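Local coordinates for arginine decarboxylase, A207R protein (Paramecium bursaria Chlorella virus 1, PDB 2NVA) that probably decarboxylates arginine to agmatine with pyridoxal 5'-phosphate as cofactor, working as a two-chain member of the class-II Orn/Lys/Arg decarboxylase family, at residues T35-R40 against Y229-I234; N50-L55 against E259-L264; E196-A201 against D240-D245; V356-F361 against G365-Y370. All blocks are in the same frame, centred on the assembly; numbering follows the deposited sequence.

All four contacts are small, and none is held by a direct backbone hydrogen bond between its segments. Interactions 1 and 3 belong to the TIM-barrel domain. Both use helix 229-241 and rest on buried phenylalanine rings; Arg40 joins them through a probable hydrogen bond to the backbone O of Phe242. Interaction 2 is also buried but more polar: a tyrosine hydroxyl meets a helix-capping aspartate where the barrel joins the mixed sheet. Interaction 4 is partly buried, lies beside the second subunit and pairs backbone of Gly365 and Thr359 with the side chains of Thr358 and Tyr367. Interactions 2 and 4 touch through Asn50 and Val356, whereas 3 and 4 lie about 44 Å apart, centre to centre.

Interaction 1: residues T35-R40 against Y229-I234; sequences TILFPR and YMSDYI
The ring of Phe38 overlaps Ser231, whose CB sits over one face, 3.9 Å from the ring centroid. This is a CH-pi contact between the end of one outer helix of the TIM barrel and the side of another. Phe38 is the first residue past the end of helix 24-37, and Ser231 lies in the first turns of helix 229-241. CG of Phe38 stands beside its own backbone N (chi1 -68°), which sends the ring out to the second helix. Ile234, one turn after Ser231, puts CG2 at the ring edge, 3.8 Å from Phe38 CE2. Leu37 packs more loosely, with CB and CD2 alongside the serine. Trp34 and Leu217 also touch the Phe38 ring, which lies about 10 Å from the bound agmatine-cofactor adduct. Between the two segments the polar link runs through water. Leu37 O, which also accepts directly from Asn235 ND2, takes a bond from a water at 2.8 Å. That water also lies 2.8 Å from Ser231 OG and gives a weak bond to Asp232 OD1.

Interaction 2: residues N50-L55 against E259-L264; sequences NNDEVL and EHYSVL
Hydrogen bonding centres on Asp52 OD1, which takes two donors. Tyr261 OH donates to it across the contact at 2.7 Å, coming from above the carboxylate plane, 50° out of it. Leu55 N donates to the same oxygen at 3.0 Å, on its anti lone pair. That second bond caps the start of helix 53-61, with Asp52 as N-cap. The other oxygen, OD2, bonds Tyr371 OH, so three bonds grip the carboxylate and should fix its rotation. Asn50 adds an Asx turn, its OD1 accepting from Asp52 N. Its ND2 donates to Gly351 O and to a water that also bonds Ser262 OG.

Packing falls on the Tyr261 ring. Leu55 CD1 stands over the centre of one face, 3.9 Å from the centroid and 5° off the normal. Leu55 CB touches CE2 of Tyr261 at 3.7 Å. A polar group, Asn50 ND2, comes to the ring edge at CD2, its amide steeply tilted to the ring. Val54 CG1 lies beside the hydroxyl. Tyr261 reaches this place because CG is anti to the backbone N (chi1 178°), extending the ring across to the helix start. Val27 and Tyr371 also touch it.

The contact joins a capped barrel helix to the start of long strand 262-274, at the junction of the TIM barrel and the mixed beta sheet in this fold-type III decarboxylase.

Interaction 3: residues E196-A201 against D240-D245; sequences EAFNEA and DFFPED
Phe198 offers a ring face and Phe242 an edge. CE1 of Phe242 stands 3.7 Å above the Phe198 plane, nearer the rim than the middle. It is closest to CD1 of Phe198, at 3.7 Å, and also reaches CG and CE1 of that ring. Seen from the other ring, Phe198 CD1 lies at the edge of Phe242, in its plane. The planes are 87° apart and the centroids 5.3 Å apart. This is a T-shaped stack. It presents the C-H edge of Phe242 to the pi cloud of Phe198, the electrostatically favourable way for two such rings to meet at a right angle.

Phe242 is the first residue past the end of helix 229-241. Its CG stands beside its own backbone N (chi1 -65°), which lets the ring reach back to helix 184-204.

Both rings are buried, and neighbours add to the apolar cluster. Pro208 touches Phe198. Ile191, the Lys195 side chain and Val247 touch Phe242. The backbone around Phe242 is held as well: Lys195 NZ bonds Phe241 O, and Arg40 NH1 bonds Phe242 O.

The pair lies far from the cofactor. It ties the later part of helix 184-204 to the residue just past helix 229-241, in the alpha layer around a TIM barrel, where successive helices pack side by side.

Interaction 4: residues V356-F361 against G365-Y370; sequences VLTTSF and GEYDVY
Gly365 comes so close to the loop before it that there is no room for a side chain. Its CA lies 3.3 Å from Thr359 O, a CA-H...O contact with an angle of 149° at the hydrogen. A CB would clash with that oxygen. The backbone angles of Gly365 also call for glycine by themselves.

Thr358 packs next to it. The methyl CG2 comes within 3.1 Å of Gly365 O, a tight fit. The hydroxyl OG1 of Thr358 lies 3.6 Å from Tyr367 CE2 and bonds backward to Asn355 O. Chi1 of Thr358 is -60°: OG1 stands beside the backbone N and CG2 beside the carbonyl carbon, so the two branches serve different neighbours. Tyr367 holds CG between its backbone N and carbonyl carbon (chi1 60°), which brings ring atom CE2 near Thr358.

The contact closes the short connection into strand 367-371, which runs parallel to strand 18-22 in the mixed sheet of the beta domain. The loop also reaches the active site and the dimer interface: Leu357 touches the bound agmatine-cofactor adduct, Thr359 packs on Thr359 of the second subunit, and Phe361 on Lys48 of that subunit. Within the loop, Thr359 OG1 accepts from Phe361 N at 3.2 Å, an ST turn, and has a further hydrogen bond with Tyr287 O.

Interaction 1: residues T35-R40 against Y229-I234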
loop_
_atom_site.group_PDB
_atom_site.type_symbol
_atom_site.label_atom_id
_atom_site.label_comp_id
_atom_site.label_asym_id
_atom_site.label_seq_id
_atom_site.Cartn_x
_atom_site.Cartn_y
_atom_site.Cartn_z
ATOM N N THR A 35 6.950 -27.318 16.945
ATOM C CA THR A 35 7.798 -28.493 17.168
ATOM C C THR A 35 6.963 -29.733 17.496
ATOM O O THR A 35 7.265 -30.833 17.030
ATOM C CB THR A 35 8.851 -28.196 18.271
ATOM O OG1 THR A 35 9.625 -27.050 17.860
ATOM C CG2 THR A 35 9.783 -29.379 18.498
ATOM N N ILE A 36 5.902 -29.535 18.272
ATOM C CA ILE A 36 4.991 -30.619 18.608
ATOM C C ILE A 36 4.023 -30.976 17.463
ATOM O O ILE A 36 3.809 -32.162 17.190
ATOM C CB ILE A 36 4.262 -30.405 20.002
ATOM C CG1 ILE A 36 3.071 -31.358 20.165
ATOM C CG2 ILE A 36 3.722 -29.024 20.154
ATOM C CD1 ILE A 36 3.449 -32.738 20.633
ATOM N N LEU A 37 3.463 -29.973 16.796
ATOM C CA LEU A 37 2.510 -30.215 15.713
ATOM C C LEU A 37 3.175 -30.857 14.494
ATOM O O LEU A 37 2.595 -31.719 13.835
ATOM C CB LEU A 37 1.816 -28.913 15.309
ATOM C CG LEU A 37 0.991 -28.219 16.395
ATOM C CD1 LEU A 37 0.420 -26.907 15.879
ATOM C CD2 LEU A 37 -0.117 -29.132 16.895
ATOM N N PHE A 38 4.397 -30.423 14.207
ATOM C CA PHE A 38 5.121 -30.806 12.992
ATOM C C PHE A 38 6.495 -31.331 13.371
ATOM O O PHE A 38 7.513 -30.681 13.114
ATOM C CB PHE A 38 5.296 -29.591 12.076
ATOM C CG PHE A 38 4.025 -29.080 11.476
ATOM C CD1 PHE A 38 3.500 -27.856 11.874
ATOM C CD2 PHE A 38 3.366 -29.804 10.484
ATOM C CE1 PHE A 38 2.322 -27.364 11.313
ATOM C CE2 PHE A 38 2.191 -29.314 9.907
ATOM C CZ PHE A 38 1.671 -28.095 10.333
ATOM N N PRO A 39 6.549 -32.520 13.998
ATOM C CA PRO A 39 7.859 -32.915 14.517
ATOM C C PRO A 39 8.940 -33.170 13.454
ATOM O O PRO A 39 10.116 -33.240 13.804
ATOM C CB PRO A 39 7.564 -34.203 15.283
ATOM C CG PRO A 39 6.315 -34.727 14.667
ATOM C CD PRO A 39 5.510 -33.535 14.255
ATOM N N ARG A 40 8.552 -33.314 12.191
ATOM C CA ARG A 40 9.516 -33.566 11.116
ATOM C C ARG A 40 9.851 -32.325 10.286
ATOM O O ARG A 40 10.718 -32.383 9.416
ATOM C CB ARG A 40 9.009 -34.661 10.172
ATOM C CG ARG A 40 9.057 -36.082 10.764
ATOM C CD ARG A 40 8.923 -37.135 9.642
ATOM N NE ARG A 40 9.989 -37.083 8.634
ATOM C CZ ARG A 40 9.970 -37.757 7.481
ATOM N NH1 ARG A 40 8.932 -38.532 7.163
ATOM N NH2 ARG A 40 10.986 -37.657 6.628
ATOM N N TYR A 229 -6.227 -29.618 12.907
ATOM C CA TYR A 229 -6.838 -30.091 11.649
ATOM C C TYR A 229 -5.837 -30.056 10.503
ATOM O O TYR A 229 -5.733 -31.039 9.760
ATOM C CB TYR A 229 -8.176 -29.394 11.284
ATOM C CG TYR A 229 -8.117 -27.933 10.842
ATOM C CD1 TYR A 229 -7.589 -26.953 11.678
ATOM C CD2 TYR A 229 -8.653 -27.517 9.603
ATOM C CE1 TYR A 229 -7.552 -25.608 11.292
ATOM C CE2 TYR A 229 -8.631 -26.158 9.212
ATOM C CZ TYR A 229 -8.075 -25.216 10.075
ATOM O OH TYR A 229 -7.984 -23.870 9.739
ATOM N N MET A 230 -5.097 -28.956 10.362
ATOM C CA MET A 230 -4.149 -28.833 9.266
ATOM C C MET A 230 -2.956 -29.777 9.464
ATOM O O MET A 230 -2.629 -30.569 8.569
ATOM C CB MET A 230 -3.713 -27.370 9.044
ATOM C CG MET A 230 -4.882 -26.408 8.710
ATOM S SD MET A 230 -5.805 -26.876 7.216
ATOM C CE MET A 230 -4.688 -26.251 5.953
ATOM N N SER A 231 -2.352 -29.718 10.650
ATOM C CA SER A 231 -1.112 -30.430 10.925
ATOM C C SER A 231 -1.243 -31.950 10.869
ATOM O O SER A 231 -0.381 -32.610 10.306
ATOM C CB SER A 231 -0.505 -29.976 12.259
ATOM O OG SER A 231 -1.352 -30.308 13.352
ATOM N N ASP A 232 -2.315 -32.504 11.442
ATOM C CA ASP A 232 -2.559 -33.958 11.397
ATOM C C ASP A 232 -2.615 -34.467 9.970
ATOM O O ASP A 232 -2.031 -35.509 9.633
ATOM C CB ASP A 232 -3.892 -34.307 12.074
ATOM C CG ASP A 232 -3.862 -34.088 13.555
ATOM O OD1 ASP A 232 -2.741 -34.136 14.131
ATOM O OD2 ASP A 232 -4.957 -33.867 14.157
ATOM N N TYR A 233 -3.310 -33.722 9.121
ATOM C CA TYR A 233 -3.464 -34.157 7.744
ATOM C C TYR A 233 -2.190 -33.974 6.920
ATOM O O TYR A 233 -1.862 -34.822 6.093
ATOM C CB TYR A 233 -4.686 -33.493 7.094
ATOM C CG TYR A 233 -5.329 -34.333 6.009
ATOM C CD1 TYR A 233 -5.664 -35.674 6.232
ATOM C CD2 TYR A 233 -5.598 -33.785 4.753
ATOM C CE1 TYR A 233 -6.267 -36.455 5.212
ATOM C CE2 TYR A 233 -6.197 -34.536 3.744
ATOM C CZ TYR A 233 -6.532 -35.847 3.961
ATOM O OH TYR A 233 -7.113 -36.585 2.920
ATOM N N ILE A 234 -1.468 -32.879 7.153
ATOM C CA ILE A 234 -0.160 -32.668 6.524
ATOM C C ILE A 234 0.794 -33.792 6.933
ATOM O O ILE A 234 1.475 -34.353 6.085
ATOM C CB ILE A 234 0.429 -31.279 6.887
ATOM C CG1 ILE A 234 -0.319 -30.166 6.129
ATOM C CG2 ILE A 234 1.941 -31.225 6.631
ATOM C CD1 ILE A 234 -0.053 -28.743 6.669
HETATM O O HOH W 1 0.014 -32.306 14.693
#

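Interaction 2: residues N50-L55 against E259-L264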
loop_
_atom_site.group_PDB
_atom_site.type_symbol
_atom_site.label_atom_id
_atom_site.label_comp_id
_atom_site.label_asym_id
_atom_site.label_seq_id
_atom_site.Cartn_x
_atom_site.Cartn_y
_atom_site.Cartn_z
ATOM N N ASN A 50 6.494 -10.238 8.633
ATOM C CA ASN A 50 6.773 -9.293 9.704
ATOM C C ASN A 50 8.265 -9.343 9.964
ATOM O O ASN A 50 8.793 -10.372 10.405
ATOM C CB ASN A 50 6.001 -9.656 10.980
ATOM C CG ASN A 50 6.073 -8.569 12.029
ATOM O OD1 ASN A 50 7.023 -7.794 12.062
ATOM N ND2 ASN A 50 5.052 -8.496 12.888
ATOM N N ASN A 51 8.945 -8.249 9.651
ATOM C CA ASN A 51 10.405 -8.190 9.774
ATOM C C ASN A 51 10.883 -7.447 11.024
ATOM O O ASN A 51 12.023 -7.015 11.087
ATOM C CB ASN A 51 11.004 -7.546 8.525
ATOM C CG ASN A 51 10.348 -6.217 8.193
ATOM O OD1 ASN A 51 9.792 -5.541 9.064
ATOM N ND2 ASN A 51 10.424 -5.827 6.924
ATOM N N ASP A 52 9.989 -7.288 12.001
ATOM C CA ASP A 52 10.329 -6.707 13.291
ATOM C C ASP A 52 11.612 -7.351 13.826
ATOM O O ASP A 52 11.707 -8.571 13.930
ATOM C CB ASP A 52 9.156 -6.922 14.256
ATOM C CG ASP A 52 9.449 -6.414 15.650
ATOM O OD1 ASP A 52 9.904 -7.222 16.485
ATOM O OD2 ASP A 52 9.237 -5.208 15.900
ATOM N N GLU A 53 12.599 -6.527 14.169
ATOM C CA GLU A 53 13.905 -7.080 14.531
ATOM C C GLU A 53 13.930 -7.917 15.816
ATOM O O GLU A 53 14.767 -8.827 15.942
ATOM C CB GLU A 53 15.016 -6.030 14.489
ATOM C CG GLU A 53 14.983 -4.987 15.561
ATOM C CD GLU A 53 16.150 -3.995 15.415
ATOM O OE1 GLU A 53 16.854 -3.739 16.410
ATOM O OE2 GLU A 53 16.354 -3.476 14.282
ATOM N N VAL A 54 13.021 -7.626 16.744
ATOM C CA VAL A 54 12.897 -8.451 17.958
ATOM C C VAL A 54 12.291 -9.815 17.624
ATOM O O VAL A 54 12.717 -10.839 18.167
ATOM C CB VAL A 54 12.086 -7.713 19.058
ATOM C CG1 VAL A 54 11.737 -8.642 20.214
ATOM C CG2 VAL A 54 12.883 -6.516 19.568
ATOM N N LEU A 55 11.306 -9.820 16.725
ATOM C CA LEU A 55 10.708 -11.068 16.256
ATOM C C LEU A 55 11.767 -11.952 15.590
ATOM O O LEU A 55 11.835 -13.150 15.866
ATOM C CB LEU A 55 9.576 -10.787 15.256
ATOM C CG LEU A 55 8.831 -11.986 14.661
ATOM C CD1 LEU A 55 8.170 -12.832 15.747
ATOM C CD2 LEU A 55 7.801 -11.536 13.629
ATOM N N GLU A 259 1.046 -13.687 13.202
ATOM C CA GLU A 259 -0.314 -13.160 13.455
ATOM C C GLU A 259 -0.514 -12.677 14.901
ATOM O O GLU A 259 -0.905 -11.528 15.130
ATOM C CB GLU A 259 -1.391 -14.180 13.083
ATOM C CG GLU A 259 -2.825 -13.684 13.363
ATOM C CD GLU A 259 -3.913 -14.649 12.903
ATOM O OE1 GLU A 259 -3.601 -15.670 12.248
ATOM O OE2 GLU A 259 -5.109 -14.380 13.188
ATOM N N HIS A 260 -0.231 -13.550 15.863
ATOM C CA HIS A 260 -0.562 -13.280 17.264
ATOM C C HIS A 260 0.538 -12.538 18.007
ATOM O O HIS A 260 0.420 -12.268 19.203
ATOM C CB HIS A 260 -0.886 -14.596 17.984
ATOM C CG HIS A 260 -1.976 -15.380 17.321
ATOM N ND1 HIS A 260 -3.255 -14.885 17.161
ATOM C CD2 HIS A 260 -1.978 -16.621 16.778
ATOM C CE1 HIS A 260 -3.996 -15.786 16.537
ATOM N NE2 HIS A 260 -3.246 -16.851 16.303
ATOM N N TYR A 261 1.608 -12.220 17.294
ATOM C CA TYR A 261 2.748 -11.540 17.890
ATOM C C TYR A 261 2.404 -10.162 18.470
ATOM O O TYR A 261 2.961 -9.749 19.492
ATOM C CB TYR A 261 3.859 -11.404 16.845
ATOM C CG TYR A 261 5.113 -10.660 17.299
ATOM C CD1 TYR A 261 5.791 -11.014 18.470
ATOM C CD2 TYR A 261 5.658 -9.631 16.511
ATOM C CE1 TYR A 261 6.948 -10.339 18.863
ATOM C CE2 TYR A 261 6.795 -8.961 16.882
ATOM C CZ TYR A 261 7.453 -9.318 18.059
ATOM O OH TYR A 261 8.600 -8.648 18.425
ATOM N N SER A 262 1.506 -9.452 17.791
ATOM C CA SER A 262 1.219 -8.056 18.100
ATOM C C SER A 262 -0.273 -7.770 18.174
ATOM O O SER A 262 -1.074 -8.459 17.554
ATOM C CB SER A 262 1.830 -7.136 17.033
ATOM O OG SER A 262 3.228 -7.349 16.911
ATOM N N VAL A 263 -0.622 -6.745 18.955
ATOM C CA VAL A 263 -1.923 -6.075 18.818
ATOM C C VAL A 263 -1.620 -4.661 18.336
ATOM O O VAL A 263 -0.510 -4.178 18.531
ATOM C CB VAL A 263 -2.748 -6.062 20.142
ATOM C CG1 VAL A 263 -2.998 -7.507 20.645
ATOM C CG2 VAL A 263 -2.059 -5.227 21.231
ATOM N N LEU A 264 -2.585 -4.004 17.702
ATOM C CA LEU A 264 -2.384 -2.625 17.238
ATOM C C LEU A 264 -3.381 -1.700 17.930
ATOM O O LEU A 264 -4.570 -1.847 17.752
ATOM C CB LEU A 264 -2.521 -2.526 15.717
ATOM C CG LEU A 264 -2.360 -1.134 15.080
ATOM C CD1 LEU A 264 -1.085 -0.411 15.520
ATOM C CD2 LEU A 264 -2.397 -1.276 13.545
HETATM O O HOH W 2 4.343 -6.197 14.576
#

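Interaction 3: residues E196-A201 against D240-D245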
loop_
_atom_site.group_PDB
_atom_site.type_symbol
_atom_site.label_atom_id
_atom_site.label_comp_id
_atom_site.label_asym_id
_atom_site.label_seq_id
_atom_site.Cartn_x
_atom_site.Cartn_y
_atom_site.Cartn_z
ATOM N N GLU A 196 5.558 -36.934 -6.878
ATOM C CA GLU A 196 5.622 -37.241 -8.302
ATOM C C GLU A 196 6.718 -36.429 -8.980
ATOM O O GLU A 196 7.418 -36.939 -9.853
ATOM C CB GLU A 196 4.272 -36.997 -8.976
ATOM C CG GLU A 196 3.188 -37.974 -8.499
ATOM C CD GLU A 196 1.778 -37.584 -8.911
ATOM O OE1 GLU A 196 1.575 -36.466 -9.457
ATOM O OE2 GLU A 196 0.847 -38.410 -8.677
ATOM N N ALA A 197 6.861 -35.163 -8.589
ATOM C CA ALA A 197 7.955 -34.335 -9.109
ATOM C C ALA A 197 9.332 -34.806 -8.607
ATOM O O ALA A 197 10.320 -34.790 -9.346
ATOM C CB ALA A 197 7.717 -32.863 -8.753
ATOM N N PHE A 198 9.379 -35.216 -7.345
ATOM C CA PHE A 198 10.576 -35.775 -6.722
ATOM C C PHE A 198 11.063 -36.968 -7.549
ATOM O O PHE A 198 12.268 -37.090 -7.849
ATOM C CB PHE A 198 10.187 -36.241 -5.322
ATOM C CG PHE A 198 11.296 -36.232 -4.321
ATOM C CD1 PHE A 198 11.583 -35.076 -3.594
ATOM C CD2 PHE A 198 11.999 -37.409 -4.047
ATOM C CE1 PHE A 198 12.579 -35.071 -2.636
ATOM C CE2 PHE A 198 13.008 -37.420 -3.080
ATOM C CZ PHE A 198 13.283 -36.228 -2.369
ATOM N N ASN A 199 10.116 -37.829 -7.935
ATOM C CA ASN A 199 10.401 -39.016 -8.735
ATOM C C ASN A 199 10.871 -38.707 -10.162
ATOM O O ASN A 199 11.670 -39.468 -10.721
ATOM C CB ASN A 199 9.210 -39.992 -8.733
ATOM C CG ASN A 199 8.981 -40.646 -7.363
ATOM O OD1 ASN A 199 9.874 -40.670 -6.497
ATOM N ND2 ASN A 199 7.785 -41.169 -7.164
ATOM N N GLU A 200 10.380 -37.610 -10.740
ATOM C CA GLU A 200 10.861 -37.130 -12.034
ATOM C C GLU A 200 12.304 -36.640 -11.932
ATOM O O GLU A 200 13.117 -36.911 -12.820
ATOM C CB GLU A 200 9.994 -35.988 -12.560
ATOM C CG GLU A 200 8.636 -36.418 -13.035
ATOM C CD GLU A 200 8.633 -36.934 -14.465
ATOM O OE1 GLU A 200 7.547 -36.860 -15.092
ATOM O OE2 GLU A 200 9.676 -37.407 -14.978
ATOM N N ALA A 201 12.609 -35.940 -10.836
ATOM C CA ALA A 201 13.957 -35.431 -10.594
ATOM C C ALA A 201 14.971 -36.567 -10.468
ATOM O O ALA A 201 16.070 -36.494 -11.031
ATOM C CB ALA A 201 13.991 -34.519 -9.350
ATOM N N ASP A 240 2.566 -40.762 4.082
ATOM C CA ASP A 240 2.119 -41.539 2.920
ATOM C C ASP A 240 3.089 -41.441 1.751
ATOM O O ASP A 240 3.262 -42.420 1.003
ATOM C CB ASP A 240 0.735 -41.082 2.452
ATOM C CG ASP A 240 -0.370 -41.499 3.387
ATOM O OD1 ASP A 240 -0.109 -42.300 4.324
ATOM O OD2 ASP A 240 -1.518 -41.051 3.170
ATOM N N PHE A 241 3.716 -40.273 1.587
ATOM C CA PHE A 241 4.535 -40.008 0.394
ATOM C C PHE A 241 6.019 -39.799 0.626
ATOM O O PHE A 241 6.817 -40.022 -0.280
ATOM C CB PHE A 241 3.962 -38.828 -0.406
ATOM C CG PHE A 241 2.530 -39.021 -0.783
ATOM C CD1 PHE A 241 2.180 -39.951 -1.768
ATOM C CD2 PHE A 241 1.524 -38.303 -0.136
ATOM C CE1 PHE A 241 0.852 -40.146 -2.112
ATOM C CE2 PHE A 241 0.192 -38.485 -0.482
ATOM C CZ PHE A 241 -0.144 -39.416 -1.474
ATOM N N PHE A 242 6.390 -39.356 1.825
ATOM C CA PHE A 242 7.784 -39.154 2.162
ATOM C C PHE A 242 8.123 -39.809 3.515
ATOM O O PHE A 242 8.638 -39.128 4.424
ATOM C CB PHE A 242 8.121 -37.653 2.192
ATOM C CG PHE A 242 8.008 -36.962 0.852
ATOM C CD1 PHE A 242 9.124 -36.811 0.041
ATOM C CD2 PHE A 242 6.796 -36.429 0.422
ATOM C CE1 PHE A 242 9.030 -36.149 -1.188
ATOM C CE2 PHE A 242 6.687 -35.786 -0.802
ATOM C CZ PHE A 242 7.812 -35.636 -1.605
ATOM N N PRO A 243 7.861 -41.135 3.648
ATOM C CA PRO A 243 8.138 -41.820 4.918
ATOM C C PRO A 243 9.628 -41.911 5.324
ATOM O O PRO A 243 9.925 -42.066 6.525
ATOM C CB PRO A 243 7.549 -43.223 4.704
ATOM C CG PRO A 243 7.534 -43.425 3.242
ATOM C CD PRO A 243 7.300 -42.061 2.636
ATOM N N GLU A 244 10.544 -41.796 4.355
ATOM C CA GLU A 244 11.985 -42.076 4.567
ATOM C C GLU A 244 12.642 -41.012 5.433
ATOM O O GLU A 244 12.389 -39.815 5.284
ATOM C CB GLU A 244 12.773 -42.186 3.238
ATOM C CG GLU A 244 12.000 -42.705 2.029
ATOM C CD GLU A 244 10.915 -41.739 1.617
ATOM O OE1 GLU A 244 10.097 -41.396 2.482
ATOM O OE2 GLU A 244 10.877 -41.278 0.448
ATOM N N ASP A 245 13.522 -41.470 6.317
ATOM C CA ASP A 245 14.280 -40.570 7.165
ATOM C C ASP A 245 15.349 -39.852 6.347
ATOM O O ASP A 245 15.995 -38.937 6.864
#

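Interaction 4: residues V356-F361 against G365-Y370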
loop_
_atom_site.group_PDB
_atom_site.type_symbol
_atom_site.label_atom_id
_atom_site.label_comp_id
_atom_site.label_asym_id
_atom_site.label_seq_id
_atom_site.Cartn_x
_atom_site.Cartn_y
_atom_site.Cartn_z
ATOM N N VAL A 356 4.554 -4.343 8.048
ATOM C CA VAL A 356 5.438 -4.419 6.861
ATOM C C VAL A 356 4.861 -3.684 5.648
ATOM O O VAL A 356 5.590 -3.367 4.704
ATOM C CB VAL A 356 5.755 -5.873 6.455
ATOM C CG1 VAL A 356 6.661 -6.542 7.499
ATOM C CG2 VAL A 356 4.459 -6.688 6.242
ATOM N N LEU A 357 3.551 -3.439 5.663
ATOM C CA LEU A 357 2.901 -2.838 4.503
ATOM C C LEU A 357 2.548 -1.353 4.668
ATOM O O LEU A 357 1.747 -0.798 3.904
ATOM C CB LEU A 357 1.684 -3.651 4.111
ATOM C CG LEU A 357 2.076 -4.879 3.286
ATOM C CD1 LEU A 357 1.160 -6.026 3.576
ATOM C CD2 LEU A 357 2.063 -4.531 1.811
ATOM N N THR A 358 3.178 -0.719 5.647
ATOM C CA THR A 358 2.926 0.691 5.975
ATOM C C THR A 358 3.356 1.611 4.826
ATOM O O THR A 358 4.393 1.399 4.217
ATOM C CB THR A 358 3.651 1.084 7.298
ATOM O OG1 THR A 358 3.148 0.242 8.342
ATOM C CG2 THR A 358 3.349 2.529 7.669
ATOM N N THR A 359 2.540 2.627 4.535
ATOM C CA THR A 359 2.957 3.738 3.665
ATOM C C THR A 359 2.896 5.061 4.415
ATOM O O THR A 359 2.275 5.152 5.486
ATOM C CB THR A 359 2.058 3.910 2.419
ATOM O OG1 THR A 359 0.822 4.531 2.787
ATOM C CG2 THR A 359 1.784 2.567 1.723
ATOM N N SER A 360 3.515 6.090 3.831
ATOM C CA SER A 360 3.404 7.432 4.374
ATOM C C SER A 360 2.416 8.286 3.575
ATOM O O SER A 360 2.504 9.517 3.591
ATOM C CB SER A 360 4.784 8.106 4.456
ATOM O OG SER A 360 5.432 8.163 3.202
ATOM N N PHE A 361 1.476 7.631 2.891
ATOM C CA PHE A 361 0.459 8.330 2.102
ATOM C C PHE A 361 -0.270 9.357 2.986
ATOM O O PHE A 361 -0.631 9.052 4.123
ATOM C CB PHE A 361 -0.528 7.323 1.505
ATOM C CG PHE A 361 -1.524 7.933 0.521
ATOM C CD1 PHE A 361 -1.100 8.811 -0.490
ATOM C CD2 PHE A 361 -2.873 7.595 0.585
ATOM C CE1 PHE A 361 -2.019 9.350 -1.403
ATOM C CE2 PHE A 361 -3.794 8.130 -0.310
ATOM C CZ PHE A 361 -3.365 9.010 -1.310
ATOM N N GLY A 365 0.853 7.195 8.729
ATOM C CA GLY A 365 1.627 5.952 8.664
ATOM C C GLY A 365 2.624 5.743 9.788
ATOM O O GLY A 365 3.226 4.679 9.876
ATOM N N GLU A 366 2.782 6.727 10.665
ATOM C CA GLU A 366 3.732 6.596 11.772
ATOM C C GLU A 366 3.138 5.743 12.880
ATOM O O GLU A 366 1.920 5.732 13.093
ATOM C CB GLU A 366 4.155 7.968 12.304
ATOM C CG GLU A 366 4.907 8.782 11.262
ATOM C CD GLU A 366 5.837 9.778 11.864
ATOM O OE1 GLU A 366 5.349 10.816 12.375
ATOM O OE2 GLU A 366 7.075 9.540 11.828
ATOM N N TYR A 367 4.012 5.019 13.566
ATOM C CA TYR A 367 3.591 4.196 14.696
ATOM C C TYR A 367 4.770 3.951 15.614
ATOM O O TYR A 367 5.930 4.017 15.193
ATOM C CB TYR A 367 2.995 2.854 14.220
ATOM C CG TYR A 367 3.959 2.000 13.419
ATOM C CD1 TYR A 367 4.818 1.108 14.044
ATOM C CD2 TYR A 367 3.993 2.079 12.030
ATOM C CE1 TYR A 367 5.711 0.327 13.323
ATOM C CE2 TYR A 367 4.880 1.296 11.299
ATOM C CZ TYR A 367 5.735 0.425 11.950
ATOM O OH TYR A 367 6.619 -0.362 11.230
ATOM N N ASP A 368 4.458 3.677 16.872
ATOM C CA ASP A 368 5.463 3.210 17.838
ATOM C C ASP A 368 5.339 1.702 18.053
ATOM O O ASP A 368 4.348 1.086 17.659
ATOM C CB ASP A 368 5.262 3.927 19.178
ATOM C CG ASP A 368 5.574 5.419 19.102
ATOM O OD1 ASP A 368 6.566 5.790 18.432
ATOM O OD2 ASP A 368 4.837 6.215 19.720
ATOM N N VAL A 369 6.345 1.111 18.701
ATOM C CA VAL A 369 6.298 -0.305 19.037
ATOM C C VAL A 369 6.731 -0.474 20.487
ATOM O O VAL A 369 7.793 0.014 20.872
ATOM C CB VAL A 369 7.215 -1.161 18.113
ATOM C CG1 VAL A 369 7.052 -2.638 18.435
ATOM C CG2 VAL A 369 6.882 -0.925 16.627
ATOM N N TYR A 370 5.907 -1.156 21.278
ATOM C CA TYR A 370 6.251 -1.485 22.670
ATOM C C TYR A 370 6.374 -2.989 22.793
ATOM O O TYR A 370 5.489 -3.719 22.338
ATOM C CB TYR A 370 5.143 -1.021 23.613
ATOM C CG TYR A 370 5.068 0.480 23.775
ATOM C CD1 TYR A 370 5.877 1.142 24.701
ATOM C CD2 TYR A 370 4.183 1.232 23.016
ATOM C CE1 TYR A 370 5.806 2.531 24.863
ATOM C CE2 TYR A 370 4.106 2.614 23.158
ATOM C CZ TYR A 370 4.926 3.257 24.061
ATOM O OH TYR A 370 4.828 4.623 24.221
#